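Local coordinates for protein tricorn protease (Thermoplasma acidophilum, PDB 1K32) that acts as a serine protease in protein degradation, probably cutting peptides released by the proteasome, with beta propellers that may gate substrate and product, at residues T242-Y247 against F261-S266; D223-I228 against D246-H251; A300-P305 against D612-A617. All coordinates share one frame; numbering follows the deposited sequence.

Contact 1. Residues T242-Y247 against F261-S266; sequences TSFTDY and FSKGGS
Lys263 reaches between Phe244, Asp246 and Tyr247 and pairs its ammonium with the carboxylate of Asp246. Lys263 NZ lies 3.0 Å from Asp246 OD2, on the syn lone pair of that oxygen, while the bond from NZ to OD1 is weak; together they make a salt bridge. Asp246 OD2 accepts a second donor, Tyr247 N at 2.6 Å, which arrives from above the carboxylate plane and ties the carboxylate to the backbone of the following residue. CG of Lys263 is anti to the backbone N (chi1 -176°); a bend at chi3 lays Lys263 CE over one face of the Phe244 ring, 3.4 Å from Phe244 CD2, and a second at chi4 turns NZ to Asp246. Thr242 CB stands over the opposite face, toward the rim, so that aliphatic carbons lie on both faces. At its far end Phe244 CZ meets Phe261 CZ at 3.5 Å, the two rings set obliquely with planes 52° apart. The lysine methylenes also crowd the Tyr247 carbonyl, with Lys263 CD 3.0 Å from Tyr247 O, a buried oxygen for which the model offers no polar partner. Gly264 CA sits over a face of the Tyr247 ring, 3.5 Å from Tyr247 CG; a beta carbon on Gly264 would run into that ring. Further out, Lys263 to Ser266 form the type I' turn of the hairpin joining strands 259-263 and 266-270, closed by backbone bonds between Lys263 and Ser266. Tyr247 OH bonds Lys691 O on helix 678-693, carrying the contact beyond the propeller. The loop between two blades is thus fastened to the second of them by one charge pair in an aromatic and aliphatic setting, where partial burial probably strengthens the attraction between Lys263 and Asp246.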
loop_
_atom_site.group_PDB
_atom_site.type_symbol
_atom_site.label_atom_id
_atom_site.label_comp_id
_atom_site.label_asym_id
_atom_site.label_seq_id
_atom_site.Cartn_x
_atom_site.Cartn_y
_atom_site.Cartn_z
ATOM N N THR A 242 -5.895 -64.991 -54.929
ATOM C CA THR A 242 -5.164 -65.415 -53.740
ATOM C C THR A 242 -6.075 -66.055 -52.721
ATOM O O THR A 242 -7.285 -65.854 -52.748
ATOM C CB THR A 242 -4.477 -64.224 -53.043
ATOM O OG1 THR A 242 -5.473 -63.291 -52.595
ATOM C CG2 THR A 242 -3.512 -63.530 -54.004
ATOM N N SER A 243 -5.478 -66.814 -51.810
ATOM C CA SER A 243 -6.217 -67.488 -50.748
ATOM C C SER A 243 -5.486 -67.355 -49.416
ATOM O O SER A 243 -5.271 -68.339 -48.718
ATOM C CB SER A 243 -6.402 -68.972 -51.087
ATOM O OG SER A 243 -7.313 -69.139 -52.153
ATOM N N PHE A 244 -5.107 -66.131 -49.065
ATOM C CA PHE A 244 -4.401 -65.882 -47.815
ATOM C C PHE A 244 -5.284 -66.175 -46.595
ATOM O O PHE A 244 -6.501 -66.026 -46.654
ATOM C CB PHE A 244 -3.955 -64.420 -47.741
ATOM C CG PHE A 244 -3.118 -63.968 -48.900
ATOM C CD1 PHE A 244 -3.500 -62.861 -49.656
ATOM C CD2 PHE A 244 -1.923 -64.610 -49.210
ATOM C CE1 PHE A 244 -2.702 -62.398 -50.702
ATOM C CE2 PHE A 244 -1.118 -64.154 -50.251
ATOM C CZ PHE A 244 -1.511 -63.044 -50.996
ATOM N N THR A 245 -4.660 -66.581 -45.492
ATOM C CA THR A 245 -5.389 -66.841 -44.253
ATOM C C THR A 245 -4.661 -66.257 -43.039
ATOM O O THR A 245 -5.237 -66.165 -41.955
ATOM C CB THR A 245 -5.593 -68.355 -44.000
ATOM O OG1 THR A 245 -4.322 -68.998 -43.943
ATOM C CG2 THR A 245 -6.441 -68.986 -45.099
ATOM N N ASP A 246 -3.402 -65.855 -43.215
ATOM C CA ASP A 246 -2.630 -65.296 -42.102
ATOM C C ASP A 246 -2.867 -63.806 -41.822
ATOM O O ASP A 246 -3.316 -63.447 -40.730
ATOM C CB ASP A 246 -1.130 -65.569 -42.290
ATOM C CG ASP A 246 -0.582 -65.069 -43.620
ATOM O OD1 ASP A 246 0.627 -65.274 -43.837
ATOM O OD2 ASP A 246 -1.327 -64.488 -44.442
ATOM N N TYR A 247 -2.549 -62.950 -42.792
ATOM C CA TYR A 247 -2.757 -61.508 -42.658
ATOM C C TYR A 247 -3.309 -60.951 -43.960
ATOM O O TYR A 247 -3.053 -61.497 -45.031
ATOM C CB TYR A 247 -1.454 -60.783 -42.311
ATOM C CG TYR A 247 -0.740 -61.321 -41.090
ATOM C CD1 TYR A 247 0.249 -62.300 -41.205
ATOM C CD2 TYR A 247 -1.040 -60.843 -39.816
ATOM C CE1 TYR A 247 0.932 -62.786 -40.073
ATOM C CE2 TYR A 247 -0.369 -61.322 -38.679
ATOM C CZ TYR A 247 0.615 -62.288 -38.818
ATOM O OH TYR A 247 1.299 -62.733 -37.711
ATOM N N PHE A 261 2.989 -55.951 -53.067
ATOM C CA PHE A 261 2.087 -55.667 -51.956
ATOM C C PHE A 261 2.698 -56.068 -50.607
ATOM O O PHE A 261 3.703 -56.760 -50.549
ATOM C CB PHE A 261 0.728 -56.369 -52.181
ATOM C CG PHE A 261 0.775 -57.877 -52.068
ATOM C CD1 PHE A 261 0.593 -58.509 -50.835
ATOM C CD2 PHE A 261 1.011 -58.667 -53.197
ATOM C CE1 PHE A 261 0.646 -59.916 -50.729
ATOM C CE2 PHE A 261 1.065 -60.064 -53.105
ATOM C CZ PHE A 261 0.884 -60.691 -51.874
ATOM N N SER A 262 2.108 -55.592 -49.523
ATOM C CA SER A 262 2.616 -55.923 -48.202
ATOM C C SER A 262 1.605 -56.799 -47.470
ATOM O O SER A 262 0.403 -56.705 -47.717
ATOM C CB SER A 262 2.897 -54.648 -47.398
ATOM O OG SER A 262 1.754 -53.807 -47.358
ATOM N N LYS A 263 2.105 -57.657 -46.589
ATOM C CA LYS A 263 1.254 -58.555 -45.819
ATOM C C LYS A 263 1.976 -59.075 -44.568
ATOM O O LYS A 263 3.060 -59.644 -44.653
ATOM C CB LYS A 263 0.806 -59.744 -46.693
ATOM C CG LYS A 263 -0.169 -60.686 -45.992
ATOM C CD LYS A 263 -0.745 -61.763 -46.915
ATOM C CE LYS A 263 0.305 -62.769 -47.392
ATOM N NZ LYS A 263 0.904 -63.591 -46.302
ATOM N N GLY A 264 1.368 -58.874 -43.404
ATOM C CA GLY A 264 1.967 -59.341 -42.168
ATOM C C GLY A 264 3.419 -58.949 -41.934
ATOM O O GLY A 264 4.170 -59.715 -41.342
ATOM N N GLY A 265 3.820 -57.769 -42.398
ATOM C CA GLY A 265 5.191 -57.340 -42.188
ATOM C C GLY A 265 6.182 -57.712 -43.277
ATOM O O GLY A 265 7.345 -57.341 -43.188
ATOM N N SER A 266 5.745 -58.451 -44.295
ATOM C CA SER A 266 6.641 -58.832 -45.385
ATOM C C SER A 266 6.182 -58.240 -46.711
ATOM O O SER A 266 5.036 -57.815 -46.859
ATOM C CB SER A 266 6.730 -60.355 -45.519
ATOM O OG SER A 266 7.545 -60.925 -44.502
#

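Contact 2. Residues D223-I228 against D246-H251; sequences DGFGQI and DYYPRH
Gly224 O is bound by Arg717 NH1 and lies 3.6 Å from Tyr248 OH, at the end of the ring that meets Phe225. Asp246 O and Tyr247 N lie in the plane of the Phe225 ring at its edge, and Phe225 CE2 comes within 3.5 Å of Tyr247 O. Chi1 of -158° turns the Phe225 ring away from its own N and toward the 246-248 backbone, where it offers one face to Tyr248. Tyr248 CE1 stands above the centre of that face, 3.5 Å from Phe225 CE1. The two planes are 45° apart with the centroids of the Phe225 and Tyr248 rings only 4.4 Å from each other, an oblique meeting of rings. Tyr248 in turn lies over the backbone: Gly226 N is 3.3 Å from Tyr248 CE2, and Gly226 CA makes a CH-pi contact with a face of the same ring. A beta carbon on Gly226 would collide with Tyr248 and with Pro249. The proline closes the contact, Pro249 CD 3.1 Å from Gly226 O, a buried carbonyl oxygen with no polar partner in the model. With an alanine here in place of Tyr248, the face of Phe225 would probably lose its cover and a gap would open above the Gly226 backbone. Lys177 adds a cation-pi contact to Tyr248. The segments lead into strands 227-232 and 249-254, which belong to successive four-stranded blades of the six-bladed propeller, so the contact is a seam between neighbouring blades. Across this seam the chemistry is that of rings, glycine backbone and proline methylenes without direct hydrogen bonds, which suggests that close fit, rather than directional bonding, joins the blades at this point.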
loop_
_atom_site.group_PDB
_atom_site.type_symbol
_atom_site.label_atom_id
_atom_site.label_comp_id
_atom_site.label_asym_id
_atom_site.label_seq_id
_atom_site.Cartn_x
_atom_site.Cartn_y
_atom_site.Cartn_z
ATOM N N ASP A 223 -15.105 -62.408 -49.647
ATOM C CA ASP A 223 -15.205 -63.822 -49.310
ATOM C C ASP A 223 -14.811 -64.117 -47.860
ATOM O O ASP A 223 -14.643 -65.272 -47.474
ATOM C CB ASP A 223 -14.365 -64.648 -50.301
ATOM C CG ASP A 223 -14.971 -64.664 -51.715
ATOM O OD1 ASP A 223 -14.222 -64.791 -52.706
ATOM O OD2 ASP A 223 -16.212 -64.557 -51.834
ATOM N N GLY A 224 -14.665 -63.072 -47.054
ATOM C CA GLY A 224 -14.325 -63.269 -45.657
ATOM C C GLY A 224 -12.926 -62.883 -45.220
ATOM O O GLY A 224 -12.655 -62.776 -44.026
ATOM N N PHE A 225 -12.033 -62.664 -46.174
ATOM C CA PHE A 225 -10.656 -62.306 -45.857
ATOM C C PHE A 225 -10.099 -61.511 -47.034
ATOM O O PHE A 225 -10.532 -61.707 -48.167
ATOM C CB PHE A 225 -9.831 -63.581 -45.664
ATOM C CG PHE A 225 -8.586 -63.392 -44.845
ATOM C CD1 PHE A 225 -8.621 -63.542 -43.464
ATOM C CD2 PHE A 225 -7.380 -63.079 -45.455
ATOM C CE1 PHE A 225 -7.461 -63.387 -42.690
ATOM C CE2 PHE A 225 -6.213 -62.918 -44.698
ATOM C CZ PHE A 225 -6.251 -63.074 -43.310
ATOM N N GLY A 226 -9.148 -60.617 -46.767
ATOM C CA GLY A 226 -8.578 -59.831 -47.846
ATOM C C GLY A 226 -7.861 -60.697 -48.866
ATOM O O GLY A 226 -7.053 -61.548 -48.515
ATOM N N GLN A 227 -8.171 -60.492 -50.136
ATOM C CA GLN A 227 -7.529 -61.242 -51.210
ATOM C C GLN A 227 -7.390 -60.318 -52.412
ATOM O O GLN A 227 -8.016 -59.254 -52.467
ATOM C CB GLN A 227 -8.380 -62.448 -51.634
ATOM C CG GLN A 227 -8.892 -63.320 -50.486
ATOM C CD GLN A 227 -7.805 -64.135 -49.818
ATOM O OE1 GLN A 227 -8.044 -64.777 -48.796
ATOM N NE2 GLN A 227 -6.616 -64.130 -50.396
ATOM N N ILE A 228 -6.574 -60.731 -53.370
ATOM C CA ILE A 228 -6.398 -59.967 -54.588
ATOM C C ILE A 228 -7.392 -60.500 -55.615
ATOM O O ILE A 228 -7.483 -61.706 -55.829
ATOM C CB ILE A 228 -4.962 -60.120 -55.138
ATOM C CG1 ILE A 228 -3.962 -59.643 -54.083
ATOM C CG2 ILE A 228 -4.799 -59.316 -56.432
ATOM C CD1 ILE A 228 -2.519 -59.745 -54.531
ATOM N N ASP A 246 -3.402 -65.855 -43.215
ATOM C CA ASP A 246 -2.630 -65.296 -42.102
ATOM C C ASP A 246 -2.867 -63.806 -41.822
ATOM O O ASP A 246 -3.316 -63.447 -40.730
ATOM C CB ASP A 246 -1.130 -65.569 -42.290
ATOM C CG ASP A 246 -0.582 -65.069 -43.620
ATOM O OD1 ASP A 246 0.627 -65.274 -43.837
ATOM O OD2 ASP A 246 -1.327 -64.488 -44.442
ATOM N N TYR A 247 -2.549 -62.950 -42.792
ATOM C CA TYR A 247 -2.757 -61.508 -42.658
ATOM C C TYR A 247 -3.309 -60.951 -43.960
ATOM O O TYR A 247 -3.053 -61.497 -45.031
ATOM C CB TYR A 247 -1.454 -60.783 -42.311
ATOM C CG TYR A 247 -0.740 -61.321 -41.090
ATOM C CD1 TYR A 247 0.249 -62.300 -41.205
ATOM C CD2 TYR A 247 -1.040 -60.843 -39.816
ATOM C CE1 TYR A 247 0.932 -62.786 -40.073
ATOM C CE2 TYR A 247 -0.369 -61.322 -38.679
ATOM C CZ TYR A 247 0.615 -62.288 -38.818
ATOM O OH TYR A 247 1.299 -62.733 -37.711
ATOM N N TYR A 248 -4.082 -59.874 -43.857
ATOM C CA TYR A 248 -4.675 -59.223 -45.022
ATOM C C TYR A 248 -3.611 -58.575 -45.904
ATOM O O TYR A 248 -2.649 -57.996 -45.400
ATOM C CB TYR A 248 -5.653 -58.123 -44.595
ATOM C CG TYR A 248 -7.040 -58.575 -44.220
ATOM C CD1 TYR A 248 -7.240 -59.618 -43.318
ATOM C CD2 TYR A 248 -8.158 -57.934 -44.748
ATOM C CE1 TYR A 248 -8.530 -60.012 -42.951
ATOM C CE2 TYR A 248 -9.447 -58.313 -44.390
ATOM C CZ TYR A 248 -9.627 -59.354 -43.493
ATOM O OH TYR A 248 -10.906 -59.729 -43.150
ATOM N N PRO A 249 -3.763 -58.686 -47.231
ATOM C CA PRO A 249 -2.807 -58.084 -48.163
ATOM C C PRO A 249 -3.123 -56.580 -48.195
ATOM O O PRO A 249 -4.269 -56.172 -47.972
ATOM C CB PRO A 249 -3.132 -58.782 -49.483
ATOM C CG PRO A 249 -4.633 -58.935 -49.399
ATOM C CD PRO A 249 -4.808 -59.434 -47.959
ATOM N N ARG A 250 -2.119 -55.756 -48.461
ATOM C CA ARG A 250 -2.343 -54.314 -48.479
ATOM C C ARG A 250 -1.465 -53.581 -49.469
ATOM O O ARG A 250 -0.368 -54.034 -49.814
ATOM C CB ARG A 250 -2.013 -53.685 -47.112
ATOM C CG ARG A 250 -2.773 -54.193 -45.913
ATOM C CD ARG A 250 -4.238 -53.809 -45.967
ATOM N NE ARG A 250 -4.936 -54.400 -44.838
ATOM C CZ ARG A 250 -6.251 -54.424 -44.696
ATOM N NH1 ARG A 250 -6.775 -54.996 -43.622
ATOM N NH2 ARG A 250 -7.032 -53.884 -45.627
ATOM N N HIS A 251 -1.966 -52.431 -49.909
ATOM C CA HIS A 251 -1.172 -51.552 -50.742
ATOM C C HIS A 251 -0.640 -52.132 -52.051
ATOM O O HIS A 251 0.566 -52.241 -52.212
ATOM C CB HIS A 251 0.004 -51.087 -49.870
ATOM C CG HIS A 251 0.605 -49.777 -50.276
ATOM N ND1 HIS A 251 0.055 -48.564 -49.919
ATOM C CD2 HIS A 251 1.749 -49.492 -50.942
ATOM C CE1 HIS A 251 0.839 -47.588 -50.343
ATOM N NE2 HIS A 251 1.873 -48.124 -50.967
#

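Contact 3. Residues A300-P305 against D612-A617; sequences AEDFSP and DLRLSA
Arg614 and Phe303 form the close-packed part of this contact, with Asp302 and Asp612 gathered round the guanidinium. Arg614 NH1 lies 2.8 Å from Asp302 OD2 in a salt bridge whose hydrogen bond is weak, bent to 121°, although the carboxylate and guanidinium planes are only 18° apart. Asp302 OD2 has a second cation in Arg342. Arg614 NH2 pairs with Asp612 OD1 at 3.1 Å, again weakly as a hydrogen bond, and this oxygen lies in the guanidinium plane at its edge. Over one face of the guanidinium, near its centre, sits Phe303 O, 3.6 Å from Arg614 CZ, a buried oxygen without a polar partner in the model. On the same side lies the Phe303 ring, its plane tilted from the guanidinium; Arg614 NH2 stands over the ring face toward its rim, and Arg614 CZ is 5.0 Å from the Phe303 ring centroid, almost on the normal, in a cation-pi arrangement. Set opposite the carbonyl carbon (chi1 -72°), Arg614 CG rests 3.7 Å from Phe303 CE1; bends at chi2 and chi3 then carry the guanidinium over the ring. These strands belong to different blades: 300-305 opens the first sheet of the seven-bladed propeller and 612-615 opens the last. As each blade is built from strands consecutive in the chain, no strand is swapped between first and last, and the ring closes by side chains such as these, consistent with an open-Velcro propeller. Phe303 and Pro305 also touch Met623 of the last blade. Toward Ser616 the fit relaxes. Pro305 CG merely rests 3.8 Å from Ser616 CA, and Ser616 OG is engaged within its own blade by Asp618. Beyond the proline a water bridges the strands, donating to Pro305 O and accepting from Ala617 N.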
loop_
_atom_site.group_PDB
_atom_site.type_symbol
_atom_site.label_atom_id
_atom_site.label_comp_id
_atom_site.label_asym_id
_atom_site.label_seq_id
_atom_site.Cartn_x
_atom_site.Cartn_y
_atom_site.Cartn_z
ATOM N N ALA A 300 2.464 -36.794 -18.450
ATOM C CA ALA A 300 2.007 -36.674 -17.078
ATOM C C ALA A 300 0.528 -36.992 -16.909
ATOM O O ALA A 300 -0.283 -36.803 -17.819
ATOM C CB ALA A 300 2.286 -35.279 -16.565
ATOM N N GLU A 301 0.211 -37.489 -15.723
ATOM C CA GLU A 301 -1.139 -37.851 -15.316
ATOM C C GLU A 301 -1.120 -37.733 -13.789
ATOM O O GLU A 301 -0.089 -37.453 -13.181
ATOM C CB GLU A 301 -1.449 -39.315 -15.685
ATOM C CG GLU A 301 -1.149 -39.704 -17.125
ATOM C CD GLU A 301 -1.249 -41.203 -17.388
ATOM O OE1 GLU A 301 -0.352 -41.962 -16.950
ATOM O OE2 GLU A 301 -2.231 -41.629 -18.041
ATOM N N ASP A 302 -2.277 -37.912 -13.182
ATOM C CA ASP A 302 -2.401 -37.931 -11.732
ATOM C C ASP A 302 -1.250 -37.278 -10.942
ATOM O O ASP A 302 -0.207 -37.901 -10.749
ATOM C CB ASP A 302 -2.524 -39.403 -11.324
ATOM C CG ASP A 302 -3.057 -39.587 -9.927
ATOM O OD1 ASP A 302 -2.971 -40.724 -9.409
ATOM O OD2 ASP A 302 -3.571 -38.604 -9.357
ATOM N N PHE A 303 -1.422 -36.030 -10.503
ATOM C CA PHE A 303 -0.408 -35.362 -9.684
ATOM C C PHE A 303 -1.054 -35.228 -8.305
ATOM O O PHE A 303 -2.223 -34.888 -8.207
ATOM C CB PHE A 303 -0.035 -33.994 -10.265
ATOM C CG PHE A 303 -1.167 -33.015 -10.315
ATOM C CD1 PHE A 303 -1.445 -32.196 -9.227
ATOM C CD2 PHE A 303 -1.958 -32.911 -11.456
ATOM C CE1 PHE A 303 -2.495 -31.284 -9.278
ATOM C CE2 PHE A 303 -3.009 -32.003 -11.517
ATOM C CZ PHE A 303 -3.279 -31.188 -10.426
ATOM N N SER A 304 -0.314 -35.508 -7.240
ATOM C CA SER A 304 -0.912 -35.451 -5.906
ATOM C C SER A 304 0.046 -35.008 -4.790
ATOM O O SER A 304 1.238 -35.284 -4.836
ATOM C CB SER A 304 -1.483 -36.838 -5.583
ATOM O OG SER A 304 -2.520 -36.776 -4.624
ATOM N N PRO A 305 -0.472 -34.314 -3.768
ATOM C CA PRO A 305 0.385 -33.863 -2.665
ATOM C C PRO A 305 0.629 -34.941 -1.618
ATOM O O PRO A 305 -0.262 -35.728 -1.303
ATOM C CB PRO A 305 -0.387 -32.687 -2.092
ATOM C CG PRO A 305 -1.805 -33.131 -2.265
ATOM C CD PRO A 305 -1.807 -33.696 -3.672
ATOM N N ASP A 612 -7.735 -27.844 -12.820
ATOM C CA ASP A 612 -7.767 -29.020 -11.961
ATOM C C ASP A 612 -7.285 -28.616 -10.566
ATOM O O ASP A 612 -6.473 -27.695 -10.427
ATOM C CB ASP A 612 -6.852 -30.104 -12.552
ATOM C CG ASP A 612 -7.107 -31.489 -11.963
ATOM O OD1 ASP A 612 -6.330 -32.417 -12.282
ATOM O OD2 ASP A 612 -8.076 -31.660 -11.193
ATOM N N LEU A 613 -7.795 -29.286 -9.534
ATOM C CA LEU A 613 -7.400 -28.982 -8.158
ATOM C C LEU A 613 -7.342 -30.219 -7.271
ATOM O O LEU A 613 -8.252 -31.048 -7.286
ATOM C CB LEU A 613 -8.364 -27.973 -7.530
ATOM C CG LEU A 613 -8.002 -27.471 -6.119
ATOM C CD1 LEU A 613 -8.613 -26.093 -5.889
ATOM C CD2 LEU A 613 -8.474 -28.463 -5.059
ATOM N N ARG A 614 -6.272 -30.320 -6.490
ATOM C CA ARG A 614 -6.067 -31.433 -5.564
ATOM C C ARG A 614 -5.833 -30.853 -4.173
ATOM O O ARG A 614 -5.092 -29.887 -4.019
ATOM C CB ARG A 614 -4.842 -32.260 -5.967
ATOM C CG ARG A 614 -5.008 -33.108 -7.210
ATOM C CD ARG A 614 -6.106 -34.136 -7.030
ATOM N NE ARG A 614 -5.824 -35.345 -7.790
ATOM C CZ ARG A 614 -5.708 -35.393 -9.113
ATOM N NH1 ARG A 614 -5.445 -36.550 -9.709
ATOM N NH2 ARG A 614 -5.861 -34.294 -9.841
ATOM N N LEU A 615 -6.450 -31.445 -3.159
ATOM C CA LEU A 615 -6.283 -30.942 -1.804
ATOM C C LEU A 615 -5.611 -31.998 -0.933
ATOM O O LEU A 615 -5.935 -33.178 -1.025
ATOM C CB LEU A 615 -7.645 -30.583 -1.212
ATOM C CG LEU A 615 -7.737 -29.412 -0.233
ATOM C CD1 LEU A 615 -8.970 -29.634 0.636
ATOM C CD2 LEU A 615 -6.500 -29.313 0.645
ATOM N N SER A 616 -4.684 -31.572 -0.083
ATOM C CA SER A 616 -3.986 -32.509 0.788
ATOM C C SER A 616 -4.893 -33.075 1.874
ATOM O O SER A 616 -5.958 -32.532 2.154
ATOM C CB SER A 616 -2.764 -31.845 1.428
ATOM O OG SER A 616 -3.135 -30.877 2.385
ATOM N N ALA A 617 -4.455 -34.172 2.480
ATOM C CA ALA A 617 -5.199 -34.855 3.537
ATOM C C ALA A 617 -5.528 -33.960 4.728
ATOM O O ALA A 617 -6.648 -33.967 5.225
ATOM C CB ALA A 617 -4.402 -36.081 4.011
HETATM O O HOH W 1 -2.258 -35.759 1.040
#

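Contacts 1 and 2 are neighbours, their centres about 6 Å apart, and share Asp246 and Tyr247; contact 3 lies about 48 Å from either, centre to centre. The first two, both partly buried, belong to the six-bladed propeller: contact 2 joins successive blades, and contact 1 fastens the loop between them to the later blade's hairpin. Strands 249-254 and 259-263 adjoin in one sheet, so the two act on the same elements. Contact 3 is a surface contact between the first and last blades of the seven-bladed propeller. Contact 2 relies on apolar fit, contact 1 adds a single ion pair, and contact 3 depends on a charge network and a bridging water.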